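Local coordinates for actin binding protein family protein (PDB 6K2F) that probably binds actin monomers and, as the full-length twinfilin, inhibits actin polymerization, this chain being its N-terminal ADF-homology domain, at residues P61-F66 and S100-F105. Numbering follows the deposited sequence.
Sequences PSYILF and STKARF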
ATOM      1  N   PRO A  61      -1.593  22.941  -9.502  1.00 13.41           N
ATOM      2  CA  PRO A  61      -0.586  22.511  -8.552  1.00 11.86           C
ATOM      3  C   PRO A  61      -1.189  21.574  -7.503  1.00 12.61           C
ATOM      4  O   PRO A  61      -2.285  21.740  -7.070  1.00 14.38           O
ATOM      5  CB  PRO A  61      -0.042  23.804  -7.952  1.00 15.82           C
ATOM      6  CG  PRO A  61      -0.395  24.867  -8.970  1.00 17.03           C
ATOM      7  CD  PRO A  61      -1.704  24.405  -9.565  1.00 15.15           C
ATOM      8  N   SER A  62      -0.395  20.585  -7.092  1.00 12.12           N
ATOM      9  CA  SER A  62      -0.755  19.731  -5.941  1.00 12.32           C
ATOM     10  C   SER A  62       0.502  19.164  -5.327  1.00 12.71           C
ATOM     11  O   SER A  62       1.568  19.169  -5.979  1.00 11.92           O
ATOM     12  CB  SER A  62      -1.765  18.655  -6.259  1.00 12.79           C
ATOM     13  OG  SER A  62      -1.268  17.698  -7.174  1.00 15.64           O
ATOM     14  N   TYR A  63       0.386  18.743  -4.081  1.00 13.60           N
ATOM     15  CA  TYR A  63       1.446  17.997  -3.391  1.00 11.20           C
ATOM     16  C   TYR A  63       1.059  16.534  -3.283  1.00 13.18           C
ATOM     17  O   TYR A  63      -0.106  16.203  -3.058  1.00 12.50           O
ATOM     18  CB  TYR A  63       1.640  18.516  -1.980  1.00 14.08           C
ATOM     19  CG  TYR A  63       1.956  19.978  -1.867  1.00 11.77           C
ATOM     20  CD1 TYR A  63       3.166  20.482  -2.291  1.00 12.77           C
ATOM     21  CD2 TYR A  63       1.059  20.850  -1.274  1.00 12.45           C
ATOM     22  CE1 TYR A  63       3.477  21.826  -2.150  1.00 12.85           C
ATOM     23  CE2 TYR A  63       1.367  22.182  -1.092  1.00 14.77           C
ATOM     24  CZ  TYR A  63       2.571  22.684  -1.536  1.00 15.56           C
ATOM     25  OH  TYR A  63       2.816  24.019  -1.367  1.00 16.07           O
ATOM     26  N   ILE A  64       2.060  15.665  -3.343  1.00 11.06           N
ATOM     27  CA  ILE A  64       1.876  14.223  -3.022  1.00 13.23           C
ATOM     28  C   ILE A  64       2.885  13.868  -1.939  1.00 14.59           C
ATOM     29  O   ILE A  64       4.069  14.086  -2.140  1.00 13.22           O
ATOM     30  CB  ILE A  64       2.122  13.290  -4.218  1.00 15.60           C
ATOM     31  CG1 ILE A  64       1.365  13.699  -5.480  1.00 22.31           C
ATOM     32  CG2 ILE A  64       1.813  11.862  -3.778  1.00 16.73           C
ATOM     33  CD1 ILE A  64      -0.063  13.386  -5.427  1.00 22.15           C
ATOM     34  N   LEU A  65       2.397  13.387  -0.804  1.00 13.61           N
ATOM     35  CA  LEU A  65       3.247  12.811   0.255  1.00 12.37           C
ATOM     36  C   LEU A  65       3.306  11.313  -0.001  1.00 10.57           C
ATOM     37  O   LEU A  65       2.276  10.657   0.144  1.00 12.52           O
ATOM     38  CB  LEU A  65       2.657  13.144   1.620  1.00 13.44           C
ATOM     39  CG  LEU A  65       2.421  14.623   1.861  1.00 19.69           C
ATOM     40  CD1 LEU A  65       1.782  14.851   3.210  1.00 19.72           C
ATOM     41  CD2 LEU A  65       3.714  15.392   1.730  1.00 24.28           C
ATOM     42  N   PHE A  66       4.446  10.841  -0.470  1.00 13.04           N
ATOM     43  CA  PHE A  66       4.593   9.474  -1.004  1.00 14.55           C
ATOM     44  C   PHE A  66       5.510   8.689  -0.059  1.00 11.80           C
ATOM     45  O   PHE A  66       6.678   9.005   0.118  1.00 12.83           O
ATOM     46  CB  PHE A  66       5.137   9.527  -2.423  1.00 12.10           C
ATOM     47  CG  PHE A  66       5.010   8.224  -3.160  1.00 12.24           C
ATOM     48  CD1 PHE A  66       5.935   7.221  -2.944  1.00 12.47           C
ATOM     49  CD2 PHE A  66       3.996   8.022  -4.085  1.00 10.55           C
ATOM     50  CE1 PHE A  66       5.842   6.026  -3.629  1.00 13.51           C
ATOM     51  CE2 PHE A  66       3.879   6.801  -4.735  1.00 13.83           C
ATOM     52  CZ  PHE A  66       4.808   5.816  -4.514  1.00 12.07           C
ATOM     53  N   SER A 100       6.581  28.301  -2.031  1.00 20.12           N
ATOM     54  CA  SER A 100       6.978  28.796  -0.679  1.00 25.78           C
ATOM     55  C   SER A 100       6.407  27.881   0.420  1.00 27.06           C
ATOM     56  O   SER A 100       7.036  27.767   1.491  1.00 32.94           O
ATOM     57  CB  SER A 100       6.566  30.223  -0.461  1.00 31.54           C
ATOM     58  OG  SER A 100       5.155  30.340  -0.450  1.00 36.55           O
ATOM     59  N   THR A 101       5.266  27.238   0.175  1.00 19.73           N
ATOM     60  CA  THR A 101       4.551  26.410   1.193  1.00 20.56           C
ATOM     61  C   THR A 101       5.165  25.001   1.264  1.00 22.76           C
ATOM     62  O   THR A 101       4.930  24.311   2.286  1.00 22.21           O
ATOM     63  CB  THR A 101       3.045  26.424   0.908  1.00 21.51           C
ATOM     64  OG1 THR A 101       2.593  27.776   0.979  1.00 22.33           O
ATOM     65  CG2 THR A 101       2.255  25.538   1.840  1.00 23.53           C
ATOM     66  N   LYS A 102       5.984  24.588   0.288  1.00 20.05           N
ATOM     67  CA  LYS A 102       6.695  23.274   0.332  1.00 18.57           C
ATOM     68  C   LYS A 102       7.389  23.090   1.683  1.00 19.81           C
ATOM     69  O   LYS A 102       7.381  21.965   2.210  1.00 20.73           O
ATOM     70  CB  LYS A 102       7.786  23.161  -0.739  1.00 24.84           C
ATOM     71  CG  LYS A 102       7.333  22.787  -2.137  1.00 36.69           C
ATOM     72  CD  LYS A 102       8.503  22.370  -3.020  1.00 36.66           C
ATOM     73  CE  LYS A 102       9.431  23.519  -3.368  1.00 45.74           C
ATOM     74  NZ  LYS A 102      10.491  23.100  -4.319  1.00 35.85           N
ATOM     75  N   ALA A 103       8.025  24.134   2.208  1.00 22.13           N
ATOM     76  CA  ALA A 103       8.882  24.048   3.415  1.00 28.47           C
ATOM     77  C   ALA A 103       8.019  23.721   4.637  1.00 22.27           C
ATOM     78  O   ALA A 103       8.568  23.222   5.636  1.00 25.08           O
ATOM     79  CB  ALA A 103       9.658  25.325   3.621  1.00 31.65           C
ATOM     80  N   ARG A 104       6.710  23.981   4.563  1.00 22.59           N
ATOM     81  CA  ARG A 104       5.818  23.785   5.730  1.00 19.41           C
ATOM     82  C   ARG A 104       5.752  22.285   6.058  1.00 17.32           C
ATOM     83  O   ARG A 104       5.533  21.971   7.225  1.00 21.71           O
ATOM     84  CB  ARG A 104       4.425  24.373   5.476  1.00 28.03           C
ATOM     85  CG  ARG A 104       3.750  24.861   6.749  1.00 41.99           C
ATOM     86  CD  ARG A 104       4.334  26.173   7.250  1.00 43.29           C
ATOM     87  NE  ARG A 104       4.148  27.222   6.255  1.00 47.44           N
ATOM     88  CZ  ARG A 104       5.109  27.795   5.534  1.00 74.49           C
ATOM     89  NH1 ARG A 104       6.375  27.446   5.696  1.00 49.04           N
ATOM     90  NH2 ARG A 104       4.805  28.729   4.648  1.00 57.19           N
ATOM     91  N   PHE A 105       5.950  21.371   5.100  1.00 17.95           N
ATOM     92  CA  PHE A 105       5.828  19.914   5.375  1.00 17.28           C
ATOM     93  C   PHE A 105       6.918  19.492   6.364  1.00 17.86           C
ATOM     94  O   PHE A 105       6.580  18.870   7.382  1.00 19.53           O
ATOM     95  CB  PHE A 105       5.831  19.093   4.085  1.00 16.25           C
ATOM     96  CG  PHE A 105       4.561  19.274   3.287  1.00 14.56           C
ATOM     97  CD1 PHE A 105       3.417  18.565   3.604  1.00 13.87           C
ATOM     98  CD2 PHE A 105       4.501  20.174   2.234  1.00 17.85           C
ATOM     99  CE1 PHE A 105       2.239  18.749   2.898  1.00 15.83           C
ATOM    100  CE2 PHE A 105       3.321  20.350   1.525  1.00 17.20           C
ATOM    101  CZ  PHE A 105       2.197  19.641   1.851  1.00 13.78           C
TER
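Phe105 and Tyr63 form a T-shaped aromatic pair at the heart of a buried helix-on-sheet contact, where the junction between helices 92-101 and 103-109 packs on one face of the central sheet, over strand 62-68. The edge of Phe105 points at the Tyr63 face, with ring centroids 4.8 Å apart and planes at 72°. Phe105 CE2 stands over the middle of the tyrosine ring, and CZ comes within 3.5 Å of Tyr63 CD2. Leu65 brings both methyls obliquely against CD1 and CE1 of the same phenylalanine, CD2 lying 3.7 Å from Phe105 CD1. Two apart on the strand, Tyr63 and Leu65 point to the helix side, while Ile64 between them faces away. This is the ADF-homology fold, a central mixed sheet with helices packed against it; Ile33 of strand 32-39, which is separated from 62-68 by strand 23-29, also touches Tyr63, Thr101 and Phe105. With CG anti to its carbonyl carbon (chi1 -57°), Tyr63 extends to the helix junction, where its hydroxyl hydrogen-bonds Tyr98 O and OH lies 3.3 Å from Thr101 CB. Lys102 CG sits at the edge of that ring, 4.0 Å from Tyr63 CE1, before the lysine chain leads away. The Thr101 hydroxyl hydrogen-bonds Leu97 O, one turn back.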